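Local coordinates for protein transcriptional regulator, putative, Mar family (Thermotoga maritima, PDB 2ETH) that probably binds DNA and regulates transcription as a dimeric winged-helix protein of the MarR family, at residues Lys43-Tyr48 with Thr76-Ser81; Tyr48-Val53 with Lys109-Glu114; Ser81-Lys84 with Val88-Glu91. All blocks are in the same frame, centred on the assembly; numbering follows the deposited sequence.

Contact 1. Residues Lys43-Tyr48 with Thr76-Ser81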
# COMPACT_ATOMS: atom_id res chain seq x y z
N LYS A 43 -2.45 -2.95 -10.75
CA LYS A 43 -2.56 -1.55 -10.35
C LYS A 43 -3.05 -1.46 -8.93
O LYS A 43 -3.69 -2.38 -8.38
CB LYS A 43 -3.48 -0.75 -11.27
CG LYS A 43 -3.07 -0.74 -12.76
CD LYS A 43 -4.18 -0.15 -13.63
CE LYS A 43 -4.14 -0.61 -15.08
NZ LYS A 43 -3.45 0.34 -16.02
N THR A 44 -2.77 -0.31 -8.33
CA THR A 44 -3.07 -0.07 -6.93
C THR A 44 -4.56 -0.28 -6.63
O THR A 44 -4.90 -1.00 -5.70
CB THR A 44 -2.57 1.36 -6.50
OG1 THR A 44 -3.23 2.36 -7.28
CG2 THR A 44 -1.05 1.51 -6.73
N THR A 45 -5.47 0.30 -7.42
CA THR A 45 -6.89 0.21 -7.09
C THR A 45 -7.49 -1.16 -7.46
O THR A 45 -8.44 -1.61 -6.84
CB THR A 45 -7.72 1.39 -7.65
OG1 THR A 45 -7.68 1.36 -9.06
CG2 THR A 45 -7.16 2.77 -7.18
N GLU A 46 -6.88 -1.85 -8.42
CA GLU A 46 -7.21 -3.26 -8.70
C GLU A 46 -6.97 -4.11 -7.49
O GLU A 46 -7.79 -4.98 -7.15
CB GLU A 46 -6.32 -3.83 -9.83
CG GLU A 46 -6.82 -3.70 -11.24
CD GLU A 46 -5.71 -4.00 -12.26
OE1 GLU A 46 -4.87 -4.89 -11.97
OE2 GLU A 46 -5.66 -3.32 -13.33
N LEU A 47 -5.78 -3.96 -6.91
CA LEU A 47 -5.41 -4.74 -5.71
C LEU A 47 -6.32 -4.42 -4.52
O LEU A 47 -6.70 -5.28 -3.78
CB LEU A 47 -3.94 -4.48 -5.31
CG LEU A 47 -3.47 -5.22 -4.04
CD1 LEU A 47 -3.65 -6.79 -4.20
CD2 LEU A 47 -2.02 -4.82 -3.73
N TYR A 48 -6.68 -3.17 -4.38
CA TYR A 48 -7.53 -2.72 -3.29
C TYR A 48 -8.92 -3.35 -3.40
O TYR A 48 -9.47 -3.89 -2.41
CB TYR A 48 -7.57 -1.16 -3.36
CG TYR A 48 -8.07 -0.47 -2.12
CD1 TYR A 48 -7.78 -0.96 -0.85
CD2 TYR A 48 -8.85 0.68 -2.21
CE1 TYR A 48 -8.24 -0.33 0.31
CE2 TYR A 48 -9.31 1.33 -1.03
CZ TYR A 48 -8.99 0.79 0.21
OH TYR A 48 -9.43 1.36 1.35
N THR A 76 -16.45 -0.65 -12.75
CA THR A 76 -16.63 -1.70 -13.76
C THR A 76 -15.32 -1.96 -14.51
O THR A 76 -15.05 -3.10 -14.91
CB THR A 76 -17.79 -1.39 -14.73
OG1 THR A 76 -17.62 -0.08 -15.25
CG2 THR A 76 -19.12 -1.43 -14.00
N ASN A 77 -14.50 -0.93 -14.68
CA ASN A 77 -13.15 -1.09 -15.20
C ASN A 77 -12.21 -1.84 -14.29
O ASN A 77 -11.49 -2.70 -14.74
CB ASN A 77 -12.53 0.27 -15.45
CG ASN A 77 -13.09 0.94 -16.66
OD1 ASN A 77 -13.54 0.28 -17.61
ND2 ASN A 77 -13.05 2.27 -16.65
N VAL A 78 -12.15 -1.49 -13.02
CA VAL A 78 -11.31 -2.24 -12.11
C VAL A 78 -11.77 -3.71 -12.16
O VAL A 78 -10.95 -4.60 -12.33
CB VAL A 78 -11.36 -1.66 -10.70
CG1 VAL A 78 -10.68 -2.60 -9.70
CG2 VAL A 78 -10.72 -0.32 -10.68
N VAL A 79 -13.08 -3.96 -12.09
CA VAL A 79 -13.58 -5.35 -12.05
C VAL A 79 -13.33 -6.04 -13.40
O VAL A 79 -12.83 -7.17 -13.43
CB VAL A 79 -15.07 -5.46 -11.59
CG1 VAL A 79 -15.51 -6.89 -11.59
CG2 VAL A 79 -15.27 -4.86 -10.23
N ASP A 80 -13.63 -5.37 -14.52
CA ASP A 80 -13.31 -5.96 -15.85
C ASP A 80 -11.82 -6.32 -15.92
O ASP A 80 -11.43 -7.35 -16.45
CB ASP A 80 -13.66 -5.03 -17.04
CG ASP A 80 -15.15 -5.07 -17.44
N SER A 81 -10.96 -5.48 -15.35
CA SER A 81 -9.54 -5.78 -15.39
C SER A 81 -9.16 -6.98 -14.53
O SER A 81 -8.41 -7.82 -14.92
CB SER A 81 -8.70 -4.58 -15.02
OG SER A 81 -7.59 -5.08 -14.34
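Val78 lays its two methyls over the first turn of helix 44-56. CG1 rests on the backbone there, 3.7 Å from Glu46 CA, and also lies close to the carbonyl oxygen of Thr45. CG2 turns to the Thr45 side chain, 3.8 Å from its OG1, and the two side chains cross at about a right angle. CG1 stands anti to the backbone N of Val78 (chi1 170°), which carries it out to Glu46. One helical turn further on, Ser81 OG donates a hydrogen bond of 2.8 Å to Glu46 OE2. The hydroxyl comes from above the carboxylate plane, about 80° out of it. The other oxygen, OE1, takes a weak bond from the backbone N of Lys43, the N-cap residue, and forms a salt bridge with Arg85. The carboxylate thus has three partners, which probably keep it charged. With an alanine at this position instead of Glu46, Arg85 would probably lose this counter-charge and Ser81 OG this acceptor. The backbones come close here, with Glu46 CA 5.4 Å from Val78 CA. The segment axes cross at -80°. Thr44 OG1 hydrogen-bonds to the carbonyl O of Ile39 of the second subunit. Helix 72-84 follows helix 61-67 in the position of the recognition helix of a MarR-type winged helix-turn-helix, and here it packs across helix 44-56.

Contact 2. Residues Tyr48-Val53 with Lys109-Glu114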
# COMPACT_ATOMS: atom_id res chain seq x y z
N TYR A 48 -6.68 -3.17 -4.38
CA TYR A 48 -7.53 -2.72 -3.29
C TYR A 48 -8.92 -3.35 -3.40
O TYR A 48 -9.47 -3.89 -2.41
CB TYR A 48 -7.57 -1.16 -3.36
CG TYR A 48 -8.07 -0.47 -2.12
CD1 TYR A 48 -7.78 -0.96 -0.85
CD2 TYR A 48 -8.85 0.68 -2.21
CE1 TYR A 48 -8.24 -0.33 0.31
CE2 TYR A 48 -9.31 1.33 -1.03
CZ TYR A 48 -8.99 0.79 0.21
OH TYR A 48 -9.43 1.36 1.35
N ALA A 49 -9.49 -3.33 -4.61
CA ALA A 49 -10.80 -3.97 -4.84
C ALA A 49 -10.72 -5.50 -4.69
O ALA A 49 -11.64 -6.11 -4.15
CB ALA A 49 -11.39 -3.57 -6.18
N PHE A 50 -9.64 -6.11 -5.14
CA PHE A 50 -9.44 -7.56 -5.03
C PHE A 50 -9.41 -7.97 -3.56
O PHE A 50 -10.17 -8.82 -3.17
CB PHE A 50 -8.15 -8.04 -5.75
CG PHE A 50 -7.84 -9.52 -5.56
CD1 PHE A 50 -8.62 -10.51 -6.19
CD2 PHE A 50 -6.81 -9.93 -4.70
CE1 PHE A 50 -8.34 -11.86 -5.99
CE2 PHE A 50 -6.54 -11.28 -4.50
CZ PHE A 50 -7.27 -12.24 -5.14
N LEU A 51 -8.58 -7.31 -2.75
CA LEU A 51 -8.51 -7.61 -1.29
C LEU A 51 -9.81 -7.36 -0.54
O LEU A 51 -10.22 -8.15 0.34
CB LEU A 51 -7.38 -6.84 -0.63
CG LEU A 51 -5.96 -7.26 -1.03
CD1 LEU A 51 -4.94 -6.22 -0.52
CD2 LEU A 51 -5.65 -8.68 -0.50
N TYR A 52 -10.49 -6.29 -0.90
CA TYR A 52 -11.78 -6.01 -0.28
C TYR A 52 -12.68 -7.21 -0.45
O TYR A 52 -13.19 -7.73 0.53
CB TYR A 52 -12.39 -4.75 -0.89
CG TYR A 52 -13.74 -4.37 -0.34
CD1 TYR A 52 -13.94 -4.31 1.03
CD2 TYR A 52 -14.81 -4.05 -1.18
CE1 TYR A 52 -15.18 -3.95 1.57
CE2 TYR A 52 -16.03 -3.68 -0.66
CZ TYR A 52 -16.20 -3.64 0.75
OH TYR A 52 -17.41 -3.33 1.36
N VAL A 53 -12.84 -7.71 -1.67
CA VAL A 53 -13.63 -8.94 -1.89
C VAL A 53 -13.01 -10.21 -1.29
O VAL A 53 -13.72 -11.05 -0.75
CB VAL A 53 -13.99 -9.18 -3.45
CG1 VAL A 53 -14.70 -10.56 -3.69
CG2 VAL A 53 -14.85 -8.04 -3.97
N LYS A 109 -8.81 -17.18 -5.28
CA LYS A 109 -8.59 -17.82 -3.95
C LYS A 109 -7.18 -18.36 -3.76
O LYS A 109 -6.64 -18.30 -2.66
CB LYS A 109 -9.58 -18.96 -3.70
CG LYS A 109 -11.02 -18.49 -3.52
CD LYS A 109 -11.82 -19.47 -2.63
CE LYS A 109 -12.93 -18.74 -1.82
N GLU A 110 -6.57 -18.86 -4.82
CA GLU A 110 -5.20 -19.38 -4.71
C GLU A 110 -4.23 -18.22 -4.52
O GLU A 110 -3.30 -18.34 -3.73
CB GLU A 110 -4.81 -20.28 -5.91
N ILE A 111 -4.43 -17.11 -5.24
CA ILE A 111 -3.57 -15.95 -5.10
C ILE A 111 -3.76 -15.33 -3.72
O ILE A 111 -2.79 -14.96 -3.09
CB ILE A 111 -3.81 -14.86 -6.20
CG1 ILE A 111 -3.40 -15.36 -7.59
CG2 ILE A 111 -2.98 -13.59 -5.93
CD1 ILE A 111 -1.92 -15.57 -7.79
N PHE A 112 -5.00 -15.24 -3.24
CA PHE A 112 -5.23 -14.70 -1.90
C PHE A 112 -4.59 -15.58 -0.83
O PHE A 112 -4.04 -15.07 0.12
CB PHE A 112 -6.69 -14.53 -1.56
CG PHE A 112 -6.91 -13.96 -0.20
CD1 PHE A 112 -6.36 -12.72 0.16
CD2 PHE A 112 -7.66 -14.66 0.74
CE1 PHE A 112 -6.52 -12.21 1.46
CE2 PHE A 112 -7.85 -14.17 2.00
CZ PHE A 112 -7.25 -12.94 2.38
N GLY A 113 -4.62 -16.89 -1.02
CA GLY A 113 -3.94 -17.82 -0.13
C GLY A 113 -2.44 -17.59 -0.09
O GLY A 113 -1.83 -17.65 0.97
N GLU A 114 -1.83 -17.31 -1.23
CA GLU A 114 -0.44 -16.96 -1.22
C GLU A 114 -0.20 -15.66 -0.47
O GLU A 114 0.80 -15.50 0.21
CB GLU A 114 0.08 -16.76 -2.64
CG GLU A 114 0.22 -18.04 -3.42
CD GLU A 114 0.47 -17.74 -4.90
OE1 GLU A 114 0.94 -16.58 -5.17
OE2 GLU A 114 0.20 -18.62 -5.78
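Phe50 reaches out from helix 44-56 and sets the end of its ring against helix 106-127. Its CZ meets that helix between two residues, 4.3 Å from Phe112 CB and 4.5 Å from Ile111 CB. The backbone N of Phe112 lies at the edge of the ring, near its plane. The ring is therefore a bump that enters the shallow hollow where the side chains of Ile111 and Phe112 leave their helix. CG of Phe50 is anti to the backbone N (chi1 175°), and this extends the ring toward helix 106-127. Phe112 answers from the other helix. Its ring reaches back beside Leu51, with CE1 4.1 Å from Leu51 CD2, and the two side chains cross at about a right angle. The same methyl lies 4.2 Å from Phe112 CD1, so it lies near the CD1-CE1 bond of the ring. Ile111 points its CB toward segment 48-53, but its outer end leads away; the side chain also packs on Leu87. The helices stay well apart, with axes 11.2 Å from each other and crossing at -92°. Large side chains bridge that distance, and the touching area is small. Leu104 and Leu82 also pack on Phe50. Ala54 and Leu55 pack on Phe112, and Phe19 of the second subunit reaches it too. The side chains that meet here are all hydrocarbon. Cohesion therefore rests on van der Waals contact and the burial of apolar surface, and shape rather than charge or polar pairing sets the fit.

Contact 3. Residues Ser81-Lys84 with Val88-Glu91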
# COMPACT_ATOMS: atom_id res chain seq x y z
N SER A 81 -10.96 -5.48 -15.35
CA SER A 81 -9.54 -5.78 -15.39
C SER A 81 -9.16 -6.98 -14.53
O SER A 81 -8.41 -7.82 -14.92
CB SER A 81 -8.70 -4.58 -15.02
OG SER A 81 -7.59 -5.08 -14.34
N LEU A 82 -9.72 -7.05 -13.34
CA LEU A 82 -9.53 -8.20 -12.45
C LEU A 82 -10.07 -9.45 -13.09
O LEU A 82 -9.54 -10.53 -12.94
CB LEU A 82 -10.26 -7.95 -11.11
CG LEU A 82 -9.56 -6.98 -10.17
CD1 LEU A 82 -10.43 -6.70 -8.95
CD2 LEU A 82 -8.13 -7.57 -9.76
N GLU A 83 -11.13 -9.28 -13.83
CA GLU A 83 -11.73 -10.41 -14.55
C GLU A 83 -10.87 -10.93 -15.68
O GLU A 83 -10.80 -12.13 -15.86
CB GLU A 83 -13.09 -10.01 -15.06
CG GLU A 83 -13.94 -11.13 -15.54
CD GLU A 83 -15.43 -10.76 -15.50
OE1 GLU A 83 -15.71 -9.60 -15.03
OE2 GLU A 83 -16.29 -11.61 -15.91
N LYS A 84 -10.16 -10.06 -16.38
CA LYS A 84 -9.32 -10.56 -17.45
C LYS A 84 -8.00 -11.10 -16.98
O LYS A 84 -7.41 -11.88 -17.71
CB LYS A 84 -9.21 -9.62 -18.65
CG LYS A 84 -8.64 -8.24 -18.48
CD LYS A 84 -9.06 -7.36 -19.71
N VAL A 88 -11.39 -12.77 -10.56
CA VAL A 88 -12.78 -12.62 -10.09
C VAL A 88 -13.76 -12.76 -11.26
O VAL A 88 -13.37 -12.74 -12.44
CB VAL A 88 -13.05 -11.25 -9.44
CG1 VAL A 88 -11.99 -10.95 -8.42
CG2 VAL A 88 -13.15 -10.14 -10.56
N VAL A 89 -15.04 -12.88 -10.92
CA VAL A 89 -16.09 -13.09 -11.87
C VAL A 89 -17.35 -12.52 -11.24
O VAL A 89 -17.41 -12.44 -10.05
CB VAL A 89 -16.19 -14.62 -12.23
CG1 VAL A 89 -16.77 -15.44 -11.08
CG2 VAL A 89 -16.95 -14.80 -13.47
N ARG A 90 -18.30 -12.05 -12.03
CA ARG A 90 -19.58 -11.55 -11.52
C ARG A 90 -20.56 -12.70 -11.63
O ARG A 90 -20.70 -13.27 -12.69
CB ARG A 90 -20.14 -10.40 -12.38
CG ARG A 90 -19.23 -9.20 -12.54
CD ARG A 90 -19.21 -8.68 -14.03
NE ARG A 90 -18.81 -7.27 -14.16
CZ ARG A 90 -17.87 -6.79 -14.98
NH1 ARG A 90 -17.21 -7.58 -15.82
NH2 ARG A 90 -17.58 -5.50 -14.97
N GLU A 91 -21.25 -13.01 -10.55
CA GLU A 91 -22.09 -14.17 -10.49
C GLU A 91 -23.44 -13.84 -9.95
O GLU A 91 -23.56 -13.07 -9.04
CB GLU A 91 -21.45 -15.26 -9.62
CG GLU A 91 -20.54 -16.18 -10.42
CD GLU A 91 -20.25 -17.51 -9.70
OE1 GLU A 91 -20.39 -17.59 -8.45
OE2 GLU A 91 -19.91 -18.49 -10.42
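The Arg90 guanidinium and the Glu83 carboxylate meet with their planes 49° apart, neither stacked nor coplanar. Glu83 OE1 approaches the guanidinium obliquely and forms a salt bridge to NH1 at 2.6 Å. The other oxygen, OE2, turns toward Val89 and lies 4.1 Å from its CG2. Glu83 gets there with an extended chain, its CG anti to the backbone N (chi1 -167°). Arg90 bends at chi2 (137°), which brings its charged end back over the helix, where it also packs on Thr76, Val79 and Asp80. Nearer the backbone, Val88 O faces the base of Glu83. It lies 3.5 Å from Glu83 CG and receives a CA-H...O contact from Glu83 CA. Val88 CG2 closes the inner side, 3.7 Å from Leu82 CB. Leu82 and Val88 both pack on Phe50 of helix 44-56, so this apolar side joins the buried packing, while Glu83 and Arg90 are partly exposed. Strand 88-92 pairs antiparallel with strand 100-104 through backbone bonds such as those between Val89 and Val103. A helix ending in a short turn into a two-stranded hairpin is consistent with the passage from recognition helix to wing in the winged helix-turn-helix of MarR proteins.

In the fold
The three contacts form one connected region of the winged-helix domain. Contacts 1 and 2 share helix 44-56 and Tyr48, and their centres are about 12 Å apart. Contacts 1 and 3 share helix 72-84 and Ser81, with centres about 10 Å apart. The centres of contacts 2 and 3 are about 12 Å apart. Along the chain contacts 1 and 2 cross; contact 3 begins where contact 1 ends and nests inside the loop contact 2 closes. Val78 touches Ala49, and Phe50 touches Leu82 and Val88, so the three are packed together. Helix 44-56 thus links the probable DNA-reading helix and wing to helix 106-127. Contacts 1 and 2 touch the second subunit, which ties this region to the dimer.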